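Long-range contacts in putative TOXIN related protein (Parabacteroides distasonis ATCC 8503, PDB 3K0Y), which is of unknown function but is possibly toxin-related, pairing an OB-type N-terminal domain with a C-terminal beta sandwich: residues A[136-141]-A[148-153]; A[186-191]-A[199-204]. One frame throughout, in Å; residues are numbered along the deposited sequence.

Interaction 1 (A[136-141]-A[148-153])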
# COMPACT_ATOMS: atom_id res chain seq x y z
N ILE A 136 9.64 4.90 4.69
CA ILE A 136 9.10 3.77 3.92
C ILE A 136 8.70 4.34 2.57
O ILE A 136 7.89 5.27 2.50
CB ILE A 136 7.81 3.18 4.58
CG1 ILE A 136 8.02 2.83 6.05
CG2 ILE A 136 7.35 1.92 3.91
CD1 ILE A 136 9.14 1.76 6.24
N ASN A 137 9.25 3.80 1.49
CA ASN A 137 8.93 4.32 0.16
C ASN A 137 8.90 3.27 -0.96
O ASN A 137 9.47 2.20 -0.84
CB ASN A 137 9.96 5.38 -0.25
CG ASN A 137 9.79 6.66 0.50
OD1 ASN A 137 8.90 7.44 0.20
ND2 ASN A 137 10.64 6.87 1.50
N LEU A 138 8.29 3.66 -2.05
CA LEU A 138 8.28 2.86 -3.27
C LEU A 138 8.76 3.80 -4.38
O LEU A 138 8.19 4.89 -4.54
CB LEU A 138 6.87 2.41 -3.57
CG LEU A 138 6.73 1.39 -4.70
CD1 LEU A 138 7.27 0.05 -4.25
CD2 LEU A 138 5.25 1.30 -5.13
N ILE A 139 9.81 3.40 -5.09
CA ILE A 139 10.39 4.23 -6.15
C ILE A 139 10.58 3.49 -7.45
O ILE A 139 10.59 2.25 -7.50
CB ILE A 139 11.72 4.80 -5.75
CG1 ILE A 139 12.81 3.72 -5.68
CG2 ILE A 139 11.57 5.57 -4.42
CD1 ILE A 139 14.21 4.30 -5.38
N GLN A 140 10.69 4.27 -8.52
CA GLN A 140 10.99 3.67 -9.85
C GLN A 140 12.43 4.00 -10.20
O GLN A 140 12.71 5.16 -10.53
CB GLN A 140 10.09 4.28 -10.93
CG GLN A 140 8.65 3.89 -10.85
CD GLN A 140 7.81 4.70 -11.83
OE1 GLN A 140 7.64 5.90 -11.67
NE2 GLN A 140 7.27 4.03 -12.83
N PRO A 141 13.35 3.03 -10.14
CA PRO A 141 14.70 3.42 -10.50
C PRO A 141 14.87 3.93 -11.96
O PRO A 141 15.77 4.63 -12.20
CB PRO A 141 15.48 2.11 -10.35
CG PRO A 141 14.49 1.08 -10.41
CD PRO A 141 13.30 1.62 -9.77
N TYR A 148 7.41 -0.39 -14.95
CA TYR A 148 6.71 -1.35 -14.09
C TYR A 148 7.64 -2.13 -13.19
O TYR A 148 7.23 -3.17 -12.67
CB TYR A 148 5.88 -2.29 -14.95
CG TYR A 148 4.88 -1.55 -15.75
CD1 TYR A 148 3.84 -0.87 -15.13
CD2 TYR A 148 4.97 -1.47 -17.15
CE1 TYR A 148 2.90 -0.16 -15.86
CE2 TYR A 148 4.01 -0.77 -17.90
CZ TYR A 148 2.99 -0.12 -17.24
OH TYR A 148 2.03 0.59 -17.91
N THR A 149 8.86 -1.63 -13.02
CA THR A 149 9.83 -2.21 -12.10
C THR A 149 9.98 -1.17 -10.98
O THR A 149 10.37 0.01 -11.22
CB THR A 149 11.22 -2.55 -12.74
OG1 THR A 149 11.10 -3.54 -13.78
CG2 THR A 149 12.21 -3.07 -11.67
N LEU A 150 9.67 -1.60 -9.75
CA LEU A 150 9.70 -0.73 -8.58
C LEU A 150 10.61 -1.28 -7.51
O LEU A 150 10.96 -2.47 -7.52
CB LEU A 150 8.30 -0.55 -8.05
CG LEU A 150 7.23 -0.11 -9.04
CD1 LEU A 150 5.82 -0.43 -8.46
CD2 LEU A 150 7.33 1.37 -9.29
N GLU A 151 11.04 -0.40 -6.59
CA GLU A 151 11.82 -0.81 -5.44
C GLU A 151 11.13 -0.34 -4.16
O GLU A 151 10.79 0.83 -4.02
CB GLU A 151 13.21 -0.20 -5.47
CG GLU A 151 14.05 -0.58 -6.58
CD GLU A 151 15.44 0.13 -6.58
OE1 GLU A 151 15.67 1.11 -5.83
OE2 GLU A 151 16.29 -0.32 -7.36
N PHE A 152 10.93 -1.26 -3.24
CA PHE A 152 10.42 -0.97 -1.95
C PHE A 152 11.62 -0.68 -1.09
O PHE A 152 12.49 -1.49 -0.93
CB PHE A 152 9.62 -2.14 -1.38
CG PHE A 152 9.18 -1.94 0.04
CD1 PHE A 152 8.32 -0.91 0.37
CD2 PHE A 152 9.65 -2.75 1.04
CE1 PHE A 152 7.92 -0.71 1.68
CE2 PHE A 152 9.24 -2.58 2.35
CZ PHE A 152 8.36 -1.56 2.68
N ARG A 153 11.64 0.50 -0.50
CA ARG A 153 12.78 1.00 0.22
C ARG A 153 12.43 1.28 1.70
O ARG A 153 11.30 1.71 2.02
CB ARG A 153 13.22 2.28 -0.48
CG ARG A 153 13.71 2.04 -1.88
CD ARG A 153 15.14 1.75 -1.76
NE ARG A 153 15.86 1.78 -3.00
CZ ARG A 153 17.18 1.84 -3.06
NH1 ARG A 153 17.88 1.89 -1.95
NH2 ARG A 153 17.78 1.80 -4.22
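Asn137 and Arg153 bond to each other through both backbone polar groups: Arg153 N reaches Asn137 O at 2.8 Å, and Asn137 N donates to Arg153 O with an N-H...O angle of 170°. Two residues along, Ile139 and Glu151 repeat the exchange, Glu151 N lying 2.8 Å from Ile139 O and Ile139 N bonding Glu151 O. Between these hydrogen-bonded pairs sits the non-hydrogen-bonded pair Leu138 and Phe152, where Leu138 CA comes within 3.3 Å of Glu151 O as a CA-H...O contact. Strands 136-139 and 149-153 run at 169° to each other, forming an antiparallel beta hairpin of the NigD-like C-terminal beta sandwich. On the Leu138 and Phe152 face, Ile136 CG2 approaches Phe152 CE1 at 3.5 Å, and Phe171 of strand 163-172 packs against the side chains of Ile136, Leu138 and Phe152. On the face of Ile139 and Glu151, Arg153 grips Glu151 OE1 side-on with NE and NH2, the latter at 2.7 Å in a salt bridge; both nitrogens come from the same face of the carboxylate plane. Arg153 bends at chi2 (-88°), which turns the guanidinium back along its own strand to Glu151. Its NH1 is taken by Asp98 and Gly102 O. Ile139 CD1 packs 3.5 Å from Glu151 OE1, while Asn137 OD1 accepts from Lys87 and Gln140 NE2 donates to Pro147 O.

Interaction 2 (A[186-191]-A[199-204])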
# COMPACT_ATOMS: atom_id res chain seq x y z
N LEU A 186 4.30 -6.47 -12.89
CA LEU A 186 4.84 -5.47 -11.99
C LEU A 186 5.85 -6.21 -11.15
O LEU A 186 5.53 -7.23 -10.55
CB LEU A 186 3.73 -4.86 -11.15
CG LEU A 186 4.01 -3.63 -10.30
CD1 LEU A 186 4.18 -2.40 -11.13
CD2 LEU A 186 2.92 -3.37 -9.24
N VAL A 187 7.08 -5.75 -11.19
CA VAL A 187 8.19 -6.34 -10.47
C VAL A 187 8.50 -5.35 -9.32
O VAL A 187 8.75 -4.16 -9.54
CB VAL A 187 9.41 -6.55 -11.41
CG1 VAL A 187 10.65 -6.98 -10.65
CG2 VAL A 187 9.06 -7.61 -12.52
N VAL A 188 8.45 -5.86 -8.09
CA VAL A 188 8.82 -5.09 -6.95
C VAL A 188 10.01 -5.76 -6.28
O VAL A 188 9.88 -6.84 -5.70
CB VAL A 188 7.65 -5.01 -5.93
CG1 VAL A 188 8.09 -4.19 -4.72
CG2 VAL A 188 6.41 -4.43 -6.58
N ASN A 189 11.15 -5.06 -6.31
CA ASN A 189 12.35 -5.41 -5.61
C ASN A 189 12.37 -4.85 -4.19
O ASN A 189 11.83 -3.75 -3.93
CB ASN A 189 13.55 -4.88 -6.41
CG ASN A 189 13.68 -5.58 -7.75
OD1 ASN A 189 13.77 -6.79 -7.79
ND2 ASN A 189 13.63 -4.86 -8.83
N TYR A 190 12.94 -5.61 -3.26
CA TYR A 190 13.13 -5.17 -1.87
C TYR A 190 14.38 -5.85 -1.36
O TYR A 190 14.85 -6.80 -1.98
CB TYR A 190 11.91 -5.54 -1.00
CG TYR A 190 11.60 -7.00 -0.96
CD1 TYR A 190 10.95 -7.61 -2.01
CD2 TYR A 190 11.95 -7.78 0.13
CE1 TYR A 190 10.68 -8.95 -1.99
CE2 TYR A 190 11.68 -9.12 0.15
CZ TYR A 190 11.04 -9.70 -0.91
OH TYR A 190 10.75 -11.05 -0.91
N TRP A 191 14.93 -5.38 -0.24
CA TRP A 191 16.18 -5.90 0.29
C TRP A 191 15.97 -6.58 1.61
O TRP A 191 15.23 -6.09 2.48
CB TRP A 191 17.26 -4.83 0.36
CG TRP A 191 17.67 -4.52 -1.02
CD1 TRP A 191 18.56 -5.24 -1.82
CD2 TRP A 191 17.11 -3.51 -1.86
NE1 TRP A 191 18.59 -4.69 -3.09
CE2 TRP A 191 17.72 -3.63 -3.13
CE3 TRP A 191 16.15 -2.51 -1.65
CZ2 TRP A 191 17.40 -2.77 -4.18
CZ3 TRP A 191 15.84 -1.66 -2.70
CH2 TRP A 191 16.47 -1.79 -3.93
N TYR A 199 9.35 -9.58 -6.17
CA TYR A 199 8.07 -10.21 -6.25
C TYR A 199 7.41 -9.70 -7.50
O TYR A 199 7.57 -8.56 -7.84
CB TYR A 199 7.24 -9.96 -4.99
CG TYR A 199 7.62 -10.87 -3.83
CD1 TYR A 199 8.04 -12.24 -4.02
CD2 TYR A 199 7.61 -10.37 -2.54
CE1 TYR A 199 8.41 -13.05 -2.89
CE2 TYR A 199 8.01 -11.12 -1.46
CZ TYR A 199 8.38 -12.46 -1.62
OH TYR A 199 8.69 -13.08 -0.43
N LYS A 200 6.71 -10.59 -8.20
CA LYS A 200 6.10 -10.29 -9.47
C LYS A 200 4.62 -10.37 -9.36
O LYS A 200 4.08 -11.44 -9.06
CB LYS A 200 6.52 -11.27 -10.52
CG LYS A 200 7.91 -11.16 -10.98
CD LYS A 200 8.08 -11.81 -12.37
CE LYS A 200 9.49 -11.54 -12.93
NZ LYS A 200 9.84 -12.56 -13.95
N LEU A 201 3.94 -9.28 -9.64
CA LEU A 201 2.50 -9.25 -9.56
C LEU A 201 1.95 -8.82 -10.92
O LEU A 201 2.62 -8.21 -11.74
CB LEU A 201 2.02 -8.27 -8.47
CG LEU A 201 2.70 -8.23 -7.10
CD1 LEU A 201 3.97 -7.39 -7.17
CD2 LEU A 201 1.80 -7.61 -5.99
N LYS A 202 0.69 -9.14 -11.13
CA LYS A 202 -0.04 -8.73 -12.33
C LYS A 202 -0.68 -7.41 -11.99
O LYS A 202 -1.23 -7.28 -10.92
CB LYS A 202 -1.13 -9.76 -12.66
CG LYS A 202 -0.61 -11.10 -13.05
CD LYS A 202 0.03 -11.02 -14.39
CE LYS A 202 0.42 -12.39 -14.95
NZ LYS A 202 1.50 -12.28 -16.00
N TYR A 203 -0.62 -6.46 -12.92
CA TYR A 203 -1.17 -5.10 -12.77
C TYR A 203 -1.88 -4.60 -14.05
O TYR A 203 -1.32 -4.61 -15.15
CB TYR A 203 -0.06 -4.12 -12.42
CG TYR A 203 -0.56 -2.70 -12.31
CD1 TYR A 203 -1.40 -2.32 -11.25
CD2 TYR A 203 -0.23 -1.76 -13.26
CE1 TYR A 203 -1.89 -1.02 -11.15
CE2 TYR A 203 -0.73 -0.46 -13.18
CZ TYR A 203 -1.55 -0.09 -12.10
OH TYR A 203 -2.05 1.18 -12.03
N ASN A 204 -3.10 -4.12 -13.87
CA ASN A 204 -3.88 -3.55 -14.95
C ASN A 204 -4.37 -2.20 -14.44
O ASN A 204 -4.90 -2.16 -13.34
CB ASN A 204 -5.06 -4.49 -15.28
CG ASN A 204 -5.87 -4.04 -16.52
OD1 ASN A 204 -6.20 -2.87 -16.67
ND2 ASN A 204 -6.19 -4.99 -17.39
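Val188 CG2 meets Leu201 CD1 at 3.9 Å, the two side chains crossing at an angle on the face that also carries Leu186. There Leu186 CB lies 4.1 Å from Tyr203 CB. Met113 and Ile115 of strand 113-116 pack against this same group of side chains, so the apolar face is turned inward, toward another part of the sandwich. The valine's CG1 stands anti to its backbone N, which puts CG2 beside that nitrogen, where it meets Leu201. Further along, the rings of Tyr190 and Tyr199 meet obliquely, their centroids 5.0 Å apart and their planes inclined at 34°; the model brings them too close near the Tyr190 hydroxyl, so the fine detail there is doubtful. Tyr190 holds CG between its backbone N and carbonyl carbon (chi1 59°), and this swings the ring across to Tyr199. The Tyr199 hydroxyl is hydrogen-bonded to Ile108 O, outside the hairpin.

The backbones supply the polar frame. Leu186 and Leu201 exchange two hydrogen bonds, each 2.7 Å between Leu186 N and Leu201 O and between Leu201 N and Leu186 O; Val188 and Tyr199 form the next such pair, with Val188 N to Tyr199 O almost straight at 177°. On the other face, Val187 CG2 runs alongside the extended stem of Lys200, 4.0 Å from Lys200 CE. This antiparallel hairpin is therefore two-sided: the Leu186, Val188 and Leu201 face packs against strand 113-116, whereas on the opposite face Lys200 is exposed and its aliphatic stem lies along Val187.

How the interactions relate
Interactions 1 and 2 are successive beta hairpins of one four-stranded sheet, ordered 135-139, 149-155, 184-192 and 195-203, with the two inner strands parallel. Their centres lie about 10 Å apart, and they are joined directly: probable hydrogen bonds run from Leu150 N to Val187 O and from Phe152 N to Asn189 O, each 2.7 Å. Side chains add to this seam, since Trp191 sets its CH2 3.4 Å from Glu151 CD and its CZ3 3.5 Å from Arg153 NE, packing the indole against the ion pair of interaction 1. The parallel pairing of strands 149-155 and 184-192 thus makes the two hairpins one continuous sheet.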